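Local coordinates for tailspike protein (Siphovirus 9NA, PDB 3RIQ) that binds Salmonella lipopolysaccharide as a trimeric right-handed beta-helix tailspike and, by its endorhamnosidase activity, probably cleaves this receptor, at residues Ser509-Phe513 / Asn514-Gly518; Glu300-Trp303 / Phe304-Pro307; Ser476-Asp480 / Gly481-Gly485; Gln252-Gly256 / Gly257-Arg261; Asn72-Gly75 / Ser76-Val80. All coordinates share one frame; numbering follows the deposited sequence.

Contact 1 (Ser509-Phe513 / Asn514-Gly518); sequences SALEF and NSSIG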
loop_
_atom_site.group_PDB
_atom_site.type_symbol
_atom_site.label_atom_id
_atom_site.label_comp_id
_atom_site.label_asym_id
_atom_site.label_seq_id
_atom_site.Cartn_x
_atom_site.Cartn_y
_atom_site.Cartn_z
ATOM N N SER A 509 38.329 22.420 37.040
ATOM C CA SER A 509 37.572 21.316 36.437
ATOM C C SER A 509 36.488 21.794 35.443
ATOM O O SER A 509 36.013 20.992 34.643
ATOM C CB SER A 509 36.895 20.501 37.532
ATOM O OG SER A 509 36.096 21.383 38.321
ATOM N N ALA A 510 36.102 23.080 35.500
ATOM C CA ALA A 510 35.041 23.620 34.632
ATOM C C ALA A 510 35.516 24.035 33.236
ATOM O O ALA A 510 34.727 24.539 32.433
ATOM C CB ALA A 510 34.252 24.736 35.309
ATOM N N LEU A 511 36.790 23.782 32.936
ATOM C CA LEU A 511 37.322 23.896 31.560
ATOM C C LEU A 511 37.907 22.546 31.167
ATOM O O LEU A 511 38.951 22.114 31.708
ATOM C CB LEU A 511 38.397 25.002 31.438
ATOM C CG LEU A 511 37.904 26.435 31.668
ATOM C CD1 LEU A 511 39.042 27.469 31.777
ATOM C CD2 LEU A 511 36.917 26.842 30.554
ATOM N N GLU A 512 37.253 21.871 30.225
ATOM C CA GLU A 512 37.664 20.492 29.915
ATOM C C GLU A 512 38.962 20.436 29.141
ATOM O O GLU A 512 39.855 19.649 29.461
ATOM C CB GLU A 512 36.558 19.760 29.152
ATOM C CG GLU A 512 36.941 18.344 28.748
ATOM C CD GLU A 512 35.777 17.499 28.264
ATOM O OE1 GLU A 512 35.987 16.272 28.164
ATOM O OE2 GLU A 512 34.680 18.040 27.964
ATOM N N PHE A 513 39.071 21.276 28.114
ATOM C CA PHE A 513 40.141 21.097 27.150
ATOM C C PHE A 513 41.251 22.116 27.290
ATOM O O PHE A 513 40.998 23.323 27.552
ATOM C CB PHE A 513 39.602 21.103 25.705
ATOM C CG PHE A 513 38.668 19.946 25.408
ATOM C CD1 PHE A 513 37.300 20.152 25.198
ATOM C CD2 PHE A 513 39.158 18.644 25.402
ATOM C CE1 PHE A 513 36.430 19.077 24.969
ATOM C CE2 PHE A 513 38.299 17.555 25.155
ATOM C CZ PHE A 513 36.933 17.781 24.949
ATOM N N ASN A 514 42.479 21.641 27.054
ATOM C CA ASN A 514 43.634 22.554 26.938
ATOM C C ASN A 514 43.345 23.670 25.924
ATOM O O ASN A 514 42.623 23.448 24.926
ATOM C CB ASN A 514 44.885 21.783 26.504
ATOM C CG ASN A 514 45.339 20.784 27.542
ATOM O OD1 ASN A 514 44.850 20.790 28.664
ATOM N ND2 ASN A 514 46.269 19.909 27.162
ATOM N N SER A 515 43.905 24.862 26.164
ATOM C CA SER A 515 43.763 26.012 25.276
ATOM C C SER A 515 42.314 26.477 25.183
ATOM O O SER A 515 41.718 26.584 24.090
ATOM C CB SER A 515 44.391 25.736 23.910
ATOM O OG SER A 515 44.740 26.951 23.264
ATOM N N SER A 516 41.748 26.755 26.347
ATOM C CA SER A 516 40.371 27.272 26.432
ATOM C C SER A 516 40.229 28.228 27.618
ATOM O O SER A 516 41.049 28.208 28.519
ATOM C CB SER A 516 39.320 26.152 26.469
ATOM O OG SER A 516 39.354 25.396 27.665
ATOM N N ILE A 517 39.215 29.093 27.582
ATOM C CA ILE A 517 38.957 30.084 28.652
ATOM C C ILE A 517 37.497 30.101 29.069
ATOM O O ILE A 517 36.610 29.661 28.318
ATOM C CB ILE A 517 39.409 31.527 28.228
ATOM C CG1 ILE A 517 38.562 32.039 27.036
ATOM C CG2 ILE A 517 40.929 31.520 27.880
ATOM C CD1 ILE A 517 38.783 33.519 26.721
ATOM N N GLY A 518 37.238 30.619 30.269
ATOM C CA GLY A 518 35.862 30.864 30.719
ATOM C C GLY A 518 35.869 32.130 31.541
ATOM O O GLY A 518 36.808 32.364 32.312
HETATM O O HOH W 1 37.234 23.497 27.257
#

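Contact 2 (Glu300-Trp303 / Phe304-Pro307); sequences EYPW and FQLP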
loop_
_atom_site.group_PDB
_atom_site.type_symbol
_atom_site.label_atom_id
_atom_site.label_comp_id
_atom_site.label_asym_id
_atom_site.label_seq_id
_atom_site.Cartn_x
_atom_site.Cartn_y
_atom_site.Cartn_z
ATOM N N GLU A 300 4.375 -23.139 27.960
ATOM C CA GLU A 300 4.989 -23.016 26.637
ATOM C C GLU A 300 4.956 -21.571 26.114
ATOM O O GLU A 300 5.972 -21.076 25.596
ATOM C CB GLU A 300 4.306 -23.963 25.645
ATOM C CG GLU A 300 4.699 -25.417 25.912
ATOM C CD GLU A 300 3.960 -26.418 25.057
ATOM O OE1 GLU A 300 2.757 -26.224 24.768
ATOM O OE2 GLU A 300 4.589 -27.446 24.716
ATOM N N TYR A 301 3.788 -20.917 26.222
ATOM C CA TYR A 301 3.645 -19.500 25.822
ATOM C C TYR A 301 2.730 -18.801 26.793
ATOM O O TYR A 301 1.569 -19.183 26.911
ATOM C CB TYR A 301 3.038 -19.397 24.416
ATOM C CG TYR A 301 3.989 -19.849 23.364
ATOM C CD1 TYR A 301 5.022 -19.014 22.944
ATOM C CD2 TYR A 301 3.927 -21.153 22.836
ATOM C CE1 TYR A 301 5.943 -19.442 22.012
ATOM C CE2 TYR A 301 4.846 -21.598 21.893
ATOM C CZ TYR A 301 5.839 -20.725 21.481
ATOM O OH TYR A 301 6.749 -21.137 20.547
ATOM N N PRO A 302 3.221 -17.723 27.438
ATOM C CA PRO A 302 2.365 -16.943 28.324
ATOM C C PRO A 302 1.165 -16.359 27.645
ATOM O O PRO A 302 1.110 -16.248 26.395
ATOM C CB PRO A 302 3.275 -15.816 28.795
ATOM C CG PRO A 302 4.673 -16.409 28.726
ATOM C CD PRO A 302 4.622 -17.251 27.452
ATOM N N TRP A 303 0.196 -15.957 28.470
ATOM C CA TRP A 303 -1.032 -15.323 27.959
ATOM C C TRP A 303 -0.665 -14.137 27.045
ATOM O O TRP A 303 0.244 -13.347 27.360
ATOM C CB TRP A 303 -1.858 -14.812 29.120
ATOM C CG TRP A 303 -3.334 -14.805 28.939
ATOM C CD1 TRP A 303 -4.184 -13.713 29.041
ATOM C CD2 TRP A 303 -4.177 -15.943 28.675
ATOM N NE1 TRP A 303 -5.488 -14.112 28.849
ATOM C CE2 TRP A 303 -5.523 -15.476 28.666
ATOM C CE3 TRP A 303 -3.926 -17.316 28.493
ATOM C CZ2 TRP A 303 -6.612 -16.328 28.437
ATOM C CZ3 TRP A 303 -5.019 -18.185 28.296
ATOM C CH2 TRP A 303 -6.350 -17.678 28.278
ATOM N N PHE A 304 -1.360 -14.049 25.917
ATOM C CA PHE A 304 -1.218 -12.997 24.892
ATOM C C PHE A 304 0.004 -13.201 24.015
ATOM O O PHE A 304 0.265 -12.381 23.144
ATOM C CB PHE A 304 -1.229 -11.548 25.441
ATOM C CG PHE A 304 -2.437 -11.207 26.270
ATOM C CD1 PHE A 304 -3.730 -11.406 25.774
ATOM C CD2 PHE A 304 -2.279 -10.657 27.556
ATOM C CE1 PHE A 304 -4.847 -11.047 26.531
ATOM C CE2 PHE A 304 -3.403 -10.286 28.354
ATOM C CZ PHE A 304 -4.692 -10.484 27.841
ATOM N N GLN A 305 0.752 -14.286 24.224
ATOM C CA GLN A 305 2.037 -14.457 23.506
ATOM C C GLN A 305 2.128 -15.737 22.661
ATOM O O GLN A 305 3.224 -16.247 22.384
ATOM C CB GLN A 305 3.208 -14.353 24.499
ATOM C CG GLN A 305 3.201 -13.040 25.255
ATOM C CD GLN A 305 4.400 -12.835 26.153
ATOM O OE1 GLN A 305 5.222 -13.736 26.360
ATOM N NE2 GLN A 305 4.491 -11.633 26.723
ATOM N N LEU A 306 0.982 -16.259 22.223
ATOM C CA LEU A 306 1.033 -17.439 21.351
ATOM C C LEU A 306 1.715 -17.090 20.037
ATOM O O LEU A 306 1.542 -15.964 19.543
ATOM C CB LEU A 306 -0.393 -17.963 21.069
ATOM C CG LEU A 306 -1.073 -18.638 22.271
ATOM C CD1 LEU A 306 -2.599 -18.777 22.081
ATOM C CD2 LEU A 306 -0.396 -20.010 22.539
ATOM N N PRO A 307 2.417 -18.058 19.411
ATOM C CA PRO A 307 3.080 -17.764 18.147
ATOM C C PRO A 307 2.117 -17.866 16.950
ATOM O O PRO A 307 2.181 -18.776 16.129
ATOM C CB PRO A 307 4.220 -18.788 18.109
ATOM C CG PRO A 307 3.579 -20.046 18.754
ATOM C CD PRO A 307 2.696 -19.442 19.865
#

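Contact 3 (Ser476-Asp480 / Gly481-Gly485); sequences SAIQD and GARVG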
loop_
_atom_site.group_PDB
_atom_site.type_symbol
_atom_site.label_atom_id
_atom_site.label_comp_id
_atom_site.label_asym_id
_atom_site.label_seq_id
_atom_site.Cartn_x
_atom_site.Cartn_y
_atom_site.Cartn_z
ATOM N N SER A 476 20.986 27.015 24.449
ATOM C CA SER A 476 21.055 26.933 25.919
ATOM C C SER A 476 21.061 25.497 26.433
ATOM O O SER A 476 20.510 24.580 25.784
ATOM C CB SER A 476 19.888 27.710 26.590
ATOM O OG SER A 476 18.639 27.064 26.270
ATOM N N ALA A 477 21.720 25.322 27.569
ATOM C CA ALA A 477 21.696 24.088 28.355
ATOM C C ALA A 477 20.613 24.192 29.442
ATOM O O ALA A 477 19.775 25.097 29.402
ATOM C CB ALA A 477 23.085 23.835 29.004
ATOM N N ILE A 478 20.626 23.258 30.388
ATOM C CA ILE A 478 19.647 23.253 31.474
ATOM C C ILE A 478 20.389 22.930 32.786
ATOM O O ILE A 478 21.402 22.220 32.786
ATOM C CB ILE A 478 18.467 22.236 31.172
ATOM C CG1 ILE A 478 17.234 22.509 32.069
ATOM C CG2 ILE A 478 18.945 20.767 31.238
ATOM C CD1 ILE A 478 15.919 21.799 31.606
ATOM N N GLN A 479 19.860 23.457 33.889
ATOM C CA GLN A 479 20.406 23.200 35.236
ATOM C C GLN A 479 19.278 23.359 36.269
ATOM O O GLN A 479 18.577 24.363 36.251
ATOM C CB GLN A 479 21.547 24.197 35.561
ATOM C CG GLN A 479 22.259 23.918 36.881
ATOM C CD GLN A 479 23.069 22.641 36.866
ATOM O OE1 GLN A 479 23.735 22.331 35.880
ATOM N NE2 GLN A 479 23.005 21.878 37.972
ATOM N N ASP A 480 19.089 22.355 37.137
ATOM C CA ASP A 480 17.975 22.377 38.104
ATOM C C ASP A 480 16.648 22.627 37.394
ATOM O O ASP A 480 15.757 23.281 37.936
ATOM C CB ASP A 480 18.203 23.420 39.222
ATOM C CG ASP A 480 19.507 23.218 39.953
ATOM O OD1 ASP A 480 20.007 22.063 40.059
ATOM O OD2 ASP A 480 20.051 24.233 40.416
ATOM N N GLY A 481 16.504 22.069 36.191
ATOM C CA GLY A 481 15.237 22.146 35.482
ATOM C C GLY A 481 14.950 23.460 34.775
ATOM O O GLY A 481 13.896 23.608 34.161
ATOM N N ALA A 482 15.878 24.417 34.875
ATOM C CA ALA A 482 15.732 25.722 34.240
ATOM C C ALA A 482 16.780 25.945 33.146
ATOM O O ALA A 482 17.929 25.492 33.271
ATOM C CB ALA A 482 15.805 26.836 35.282
ATOM N N ARG A 483 16.395 26.620 32.063
ATOM C CA ARG A 483 17.384 26.853 31.002
ATOM C C ARG A 483 18.487 27.798 31.476
ATOM O O ARG A 483 18.215 28.792 32.180
ATOM C CB ARG A 483 16.734 27.334 29.706
ATOM C CG ARG A 483 15.621 26.380 29.229
ATOM C CD ARG A 483 15.745 25.957 27.784
ATOM N NE ARG A 483 16.949 25.193 27.495
ATOM C CZ ARG A 483 17.064 23.876 27.654
ATOM N NH1 ARG A 483 16.057 23.172 28.176
ATOM N NH2 ARG A 483 18.196 23.265 27.295
ATOM N N VAL A 484 19.731 27.486 31.098
ATOM C CA VAL A 484 20.895 28.253 31.586
ATOM C C VAL A 484 21.991 28.320 30.519
ATOM O O VAL A 484 21.941 27.606 29.521
ATOM C CB VAL A 484 21.544 27.619 32.861
ATOM C CG1 VAL A 484 20.594 27.598 34.047
ATOM C CG2 VAL A 484 22.099 26.247 32.571
ATOM N N GLY A 485 23.003 29.135 30.764
ATOM C CA GLY A 485 24.178 29.157 29.894
ATOM C C GLY A 485 23.855 29.537 28.461
ATOM O O GLY A 485 24.335 28.910 27.528
#

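Contact 4 (Gln252-Gly256 / Gly257-Arg261); sequences QNEIG and GRSAR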
loop_
_atom_site.group_PDB
_atom_site.type_symbol
_atom_site.label_atom_id
_atom_site.label_comp_id
_atom_site.label_asym_id
_atom_site.label_seq_id
_atom_site.Cartn_x
_atom_site.Cartn_y
_atom_site.Cartn_z
ATOM N N GLN A 252 -11.200 -16.270 20.460
ATOM C CA GLN A 252 -10.300 -16.441 21.606
ATOM C C GLN A 252 -10.687 -17.541 22.585
ATOM O O GLN A 252 -11.845 -17.856 22.753
ATOM C CB GLN A 252 -10.179 -15.123 22.371
ATOM C CG GLN A 252 -9.553 -13.972 21.533
ATOM C CD GLN A 252 -10.541 -12.917 21.137
ATOM O OE1 GLN A 252 -11.302 -12.436 21.964
ATOM N NE2 GLN A 252 -10.526 -12.532 19.910
ATOM N N ASN A 253 -9.702 -18.095 23.258
ATOM C CA ASN A 253 -9.933 -19.047 24.348
ATOM C C ASN A 253 -10.639 -20.332 23.869
ATOM O O ASN A 253 -10.313 -20.808 22.823
ATOM C CB ASN A 253 -10.633 -18.368 25.532
ATOM C CG ASN A 253 -9.828 -17.187 26.119
ATOM O OD1 ASN A 253 -8.794 -16.788 25.607
ATOM N ND2 ASN A 253 -10.332 -16.633 27.206
ATOM N N GLU A 254 -11.587 -20.867 24.626
ATOM C CA GLU A 254 -12.186 -22.193 24.358
ATOM C C GLU A 254 -13.658 -22.055 23.986
ATOM O O GLU A 254 -14.316 -21.136 24.430
ATOM C CB GLU A 254 -12.096 -23.104 25.598
ATOM C CG GLU A 254 -10.784 -23.929 25.736
ATOM C CD GLU A 254 -9.597 -23.099 26.202
ATOM O OE1 GLU A 254 -9.760 -22.247 27.118
ATOM O OE2 GLU A 254 -8.489 -23.338 25.701
ATOM N N ILE A 255 -14.171 -23.013 23.205
ATOM C CA ILE A 255 -15.623 -23.231 23.041
ATOM C C ILE A 255 -15.880 -24.678 23.394
ATOM O O ILE A 255 -15.190 -25.587 22.882
ATOM C CB ILE A 255 -16.104 -23.000 21.593
ATOM C CG1 ILE A 255 -15.894 -21.551 21.193
ATOM C CG2 ILE A 255 -17.614 -23.363 21.490
ATOM C CD1 ILE A 255 -16.106 -21.288 19.693
ATOM N N GLY A 256 -16.837 -24.900 24.309
ATOM C CA GLY A 256 -17.259 -26.253 24.647
ATOM C C GLY A 256 -16.134 -27.082 25.254
ATOM O O GLY A 256 -16.193 -28.312 25.253
ATOM N N GLY A 257 -15.093 -26.410 25.743
ATOM C CA GLY A 257 -13.945 -27.095 26.309
ATOM C C GLY A 257 -12.723 -27.347 25.446
ATOM O O GLY A 257 -11.778 -27.996 25.898
ATOM N N ARG A 258 -12.719 -26.851 24.211
ATOM C CA ARG A 258 -11.514 -26.981 23.351
ATOM C C ARG A 258 -11.085 -25.626 22.825
ATOM O O ARG A 258 -11.939 -24.788 22.472
ATOM C CB ARG A 258 -11.768 -27.934 22.175
ATOM C CG ARG A 258 -10.545 -28.081 21.242
ATOM C CD ARG A 258 -10.645 -29.171 20.216
ATOM N NE ARG A 258 -10.534 -30.458 20.874
ATOM C CZ ARG A 258 -11.503 -31.378 20.917
ATOM N NH1 ARG A 258 -12.658 -31.176 20.297
ATOM N NH2 ARG A 258 -11.308 -32.508 21.588
ATOM N N SER A 259 -9.778 -25.409 22.738
ATOM C CA SER A 259 -9.276 -24.142 22.186
ATOM C C SER A 259 -9.875 -23.840 20.806
ATOM O O SER A 259 -9.848 -24.700 19.906
ATOM C CB SER A 259 -7.740 -24.167 22.066
ATOM O OG SER A 259 -7.299 -22.931 21.497
ATOM N N ALA A 260 -10.392 -22.621 20.658
ATOM C CA ALA A 260 -11.030 -22.145 19.444
ATOM C C ALA A 260 -10.142 -21.134 18.710
ATOM O O ALA A 260 -10.597 -20.391 17.833
ATOM C CB ALA A 260 -12.373 -21.470 19.829
ATOM N N ARG A 261 -8.884 -21.071 19.121
ATOM C CA ARG A 261 -7.916 -20.087 18.627
ATOM C C ARG A 261 -7.495 -20.380 17.188
ATOM O O ARG A 261 -7.959 -21.337 16.573
ATOM C CB ARG A 261 -6.714 -20.067 19.561
ATOM C CG ARG A 261 -7.085 -19.599 20.987
ATOM C CD ARG A 261 -5.879 -19.785 21.891
ATOM N NE ARG A 261 -6.079 -19.328 23.276
ATOM C CZ ARG A 261 -6.573 -20.071 24.267
ATOM N NH1 ARG A 261 -6.975 -21.331 24.048
ATOM N NH2 ARG A 261 -6.657 -19.557 25.493
HETATM O O HOH W 2 -7.598 -20.919 27.847
#

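Contact 5 (Asn72-Gly75 / Ser76-Val80); sequences NNLG and SGSKV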
loop_
_atom_site.group_PDB
_atom_site.type_symbol
_atom_site.label_atom_id
_atom_site.label_comp_id
_atom_site.label_asym_id
_atom_site.label_seq_id
_atom_site.Cartn_x
_atom_site.Cartn_y
_atom_site.Cartn_z
ATOM N N ASN A 72 -25.507 -31.719 4.274
ATOM C CA ASN A 72 -24.626 -32.830 4.696
ATOM C C ASN A 72 -24.163 -33.623 3.484
ATOM O O ASN A 72 -24.866 -33.698 2.479
ATOM C CB ASN A 72 -25.400 -33.761 5.635
ATOM C CG ASN A 72 -25.925 -33.038 6.841
ATOM O OD1 ASN A 72 -27.044 -33.287 7.321
ATOM N ND2 ASN A 72 -25.122 -32.170 7.372
ATOM N N ASN A 73 -22.974 -34.192 3.578
ATOM C CA ASN A 73 -22.401 -35.033 2.521
ATOM C C ASN A 73 -22.334 -34.372 1.148
ATOM O O ASN A 73 -22.522 -35.018 0.133
ATOM C CB ASN A 73 -23.154 -36.374 2.434
ATOM C CG ASN A 73 -23.148 -37.102 3.756
ATOM O OD1 ASN A 73 -22.106 -37.221 4.404
ATOM N ND2 ASN A 73 -24.289 -37.633 4.145
ATOM N N LEU A 74 -22.003 -33.096 1.114
ATOM C CA LEU A 74 -21.814 -32.454 -0.167
ATOM C C LEU A 74 -20.451 -32.846 -0.668
ATOM O O LEU A 74 -19.477 -32.731 0.077
ATOM C CB LEU A 74 -21.917 -30.911 0.009
ATOM C CG LEU A 74 -21.866 -30.086 -1.274
ATOM C CD1 LEU A 74 -22.989 -30.543 -2.243
ATOM C CD2 LEU A 74 -22.018 -28.555 -0.958
ATOM N N GLY A 75 -20.357 -33.332 -1.903
ATOM C CA GLY A 75 -19.101 -33.905 -2.403
ATOM C C GLY A 75 -18.002 -32.871 -2.612
ATOM O O GLY A 75 -18.273 -31.758 -3.041
ATOM N N SER A 76 -16.757 -33.261 -2.342
ATOM C CA SER A 76 -15.600 -32.387 -2.604
ATOM C C SER A 76 -15.541 -31.951 -4.071
ATOM O O SER A 76 -15.730 -32.779 -4.985
ATOM C CB SER A 76 -14.296 -33.087 -2.201
ATOM O OG SER A 76 -14.389 -33.439 -0.833
ATOM N N GLY A 77 -15.334 -30.640 -4.288
ATOM C CA GLY A 77 -15.332 -30.101 -5.641
ATOM C C GLY A 77 -16.667 -29.494 -6.071
ATOM O O GLY A 77 -16.763 -28.959 -7.185
ATOM N N SER A 78 -17.705 -29.595 -5.229
ATOM C CA SER A 78 -19.000 -28.937 -5.509
ATOM C C SER A 78 -18.858 -27.408 -5.527
ATOM O O SER A 78 -17.897 -26.828 -4.963
ATOM C CB SER A 78 -20.061 -29.300 -4.451
ATOM O OG SER A 78 -20.337 -30.701 -4.530
ATOM N N LYS A 79 -19.796 -26.770 -6.219
ATOM C CA LYS A 79 -19.876 -25.318 -6.253
ATOM C C LYS A 79 -21.301 -24.878 -5.978
ATOM O O LYS A 79 -22.239 -25.514 -6.489
ATOM C CB LYS A 79 -19.408 -24.767 -7.612
ATOM C CG LYS A 79 -19.289 -23.241 -7.674
ATOM C CD LYS A 79 -18.790 -22.794 -9.053
ATOM C CE LYS A 79 -17.282 -23.076 -9.227
ATOM N NZ LYS A 79 -16.791 -22.835 -10.653
ATOM N N VAL A 80 -21.465 -23.815 -5.189
ATOM C CA VAL A 80 -22.780 -23.289 -4.838
ATOM C C VAL A 80 -22.840 -21.849 -5.339
ATOM O O VAL A 80 -22.037 -20.971 -4.917
ATOM C CB VAL A 80 -23.027 -23.381 -3.297
ATOM C CG1 VAL A 80 -24.452 -22.927 -2.952
ATOM C CG2 VAL A 80 -22.802 -24.824 -2.801
HETATM O O HOH W 3 -16.691 -32.819 0.855
#

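Contact 1 (Ser509-Phe513 / Asn514-Gly518)
The loop feeding strand 516-521 is closed where S516, first residue of that strand, reaches back to F513. OG of S516 donates to the backbone O of F513 over 2.6 Å, a short bond in the carbonyl plane with a C=O...donor angle of 152°. With OG lodged between its own backbone N and carbonyl carbon (chi1 68°), the hydroxyl is directed back toward the loop. A water completes the ring: it accepts from F513 N at 3.0 Å and donates to S516 OG at 2.9 Å, so the hydroxyl gives one bond and takes another. Beside this polar ring L511 lies against the strand backbone. Its CB passes 3.9 Å from S516 OG, while CD2 comes to 3.6 Å from I517 O and CD1 to 3.9 Å from S516 O. The F513 ring leads away from the strand and rests one face on CG of E512, whose carboxylate is hydrogen-bonded to Q488 of the second subunit. From the neighbouring strand 527-532, NZ of K532 donates to the backbone O atoms of both L511 and E512, tying down the last part of the loop. S515 and S516 together face K532, a G1 beta bulge. S516 and I517 also pair antiparallel with a strand of the second subunit, so the bulge opens a sheet that runs on from one chain to the next in the C-terminal part of the trimeric tailspike.

Contact 2 (Glu300-Trp303 / Phe304-Pro307)
Y301 offers one face of its ring to P307, at the open end of a type II beta turn that runs from P302 to Q305, in the loop between strands 281-282 and 311-318 of the beta-helix. Along the tyrosine, CB first meets the methyl CD2 of L306 at 4.0 Å. CD1 then passes 3.3 Å from the backbone O of Q305, which lies oblique to the ring. With CG anti to the carbonyl carbon (chi1 -70°), the ring is brought over the proline: P307 CD sits 3.5 Å from the centroid of the Y301 ring and only 6° off its normal, a CH-pi contact over the face. Further out, CZ of Y301 touches P307 CG at 3.6 Å, and OH at the tip still has the same CG beside it. The two side chains cross at about a right angle. At the turn itself, Q305 N donates to P302 O over 2.9 Å, and the extended Q305 side chain carries OE1 to 3.6 Å from P302 CG. The corner residues form an aromatic pair: W303 points the edge of its five-membered ring at the face of F304, with centroids 4.5 Å apart and planes at 58°. CD1 of W303 stands over the centre of the phenyl ring. Apart from the one backbone bond, the two halves are thus held by C-H...pi and apolar contacts, while the polar W303 NE1 and Q305 O are satisfied outside the turn, by G287 O and Q330.

Contact 3 (Ser476-Asp480 / Gly481-Gly485)
R483 NE donates to OG of S476 over 2.8 Å, in the guanidinium plane. A second nitrogen, NH2 of R483, donates to S476 O at 3.1 Å, also nearly in that plane but well above the plane of the carbonyl. The arginine therefore grips one serine side-on, with NE on the hydroxyl and NH2 on the backbone. Its chain reaches there by bending at chi2 (-129°) and chi3 (63°), which lays one guanidinium face over A477 O and I478 CB. The remaining nitrogen, NH1, passes 3.7 Å from I478 CD1 and donates to P453 O. This is the turn end of the hairpin of strands 470-479 and 482-489, closed by a type I' beta turn from Q479 to A482. Q479 N donates to A482 O over 2.9 Å, and A482 N returns a bond to Q479 O. On the face that carries Q479 and V484, CB of Q479 meets CG2 of V484 at 3.7 Å; OE1 of Q479 continues to N490 of the second subunit. The acceptors named for the three guanidinium nitrogens are a hydroxyl and backbone carbonyls, so the positive charge is probably spread over neutral oxygens, and the in-plane grip fixes the rotation of the group.

Contact 4 (Gln252-Gly256 / Gly257-Arg261)
A bend at chi2 of E254 (76°) folds its carboxylate back toward the returning strand, and R261, extended from CG to NE (chi3 178°), carries its guanidinium to meet it. NH1 of R261 donates to E254 OE2 over 3.0 Å, a salt bridge lying in the guanidinium plane yet striking the carboxylate from above, with the two planes 57° apart. The same NH1 donates to S259 OG, also at 3.0 Å, a hydroxyl that is hydrogen-bonded to D295 as well. A water spans the other two ends, 2.6 Å from E254 OE1 and accepting from R261 NH2 at 2.9 Å. One face of the guanidinium is laid on the backbone of N253, whose CA stands over its centre. NE of R261 forms a further salt bridge with D285, and E254 OE2 also accepts from V293 N, so both charged groups are held by several partners. These side chains flank a small beta hairpin of strands 254-255 and 258-259, in a loop excursion from the beta-helix, with a type I' turn from I255 to R258 and glycines G256 and G257 at its tip. I255 N donates to R258 O over 2.9 Å and R258 N to I255 O, while beyond the paired strands A260 N makes a nearly straight 2.8 Å bond to N253 O. Where I255 and A260 meet, the methyl CD1 of the isoleucine presses on A260 CB at 3.7 Å; both also touch I223, on strand 220-223.

Contact 5 (Asn72-Gly75 / Ser76-Val80)
L74 is laid alongside S78 across a type II beta turn that runs from G75 to S78, at a corner of the right-handed beta-helix between strands 67-72 and 79-87. The leucine leaves its backbone with CG opposite the N (chi1 -175°), which swings the branched end round toward the serine. CG then lies 3.7 Å from S78 CB, and CD1 comes within 3.5 Å of S78 OG. The other methyl, CD2, reaches on to V80 CG2 at 4.2 Å, where the new strand has begun; L74 and S78 both touch I156 on strand 156-159 as well. With OG beside its own N (chi1 -65°), the serine hydroxyl points at the same acceptor that the N-H uses. G75 O receives both: S78 OG at 2.8 Å and S78 N at 3.1 Å, each donor tilted somewhat from the carbonyl plane. OG in turn accepts from L55 N, so this buried hydroxyl both gives and takes a bond while its flank lies on the leucine. G77 takes the positive-phi corner of the turn. The CB of S76 points away from the 72-75 segment, and a water lies 2.9 Å from both S76 OG and L74 O.

From the N terminus the contacts come in the order 5, 4, 2, 3, 1, each closing its own short loop, turn or hairpin before the next begins, so none nest or cross. Contact 5 shapes a corner early in the beta-helix. Contacts 4 and 2 lie in successive excursions from the helix and touch: W303 CH2 packs 3.4 Å from R261 NH2, and L306 CD1 lies equally near R261 CD. Contact 3 is the turn end of a hairpin beyond the helix, and contact 1 leads into the last antiparallel sheet; their centres are about 20 Å apart, and both meet the second subunit. Contacts 1 and 5 lie about 87 Å apart, centre to centre.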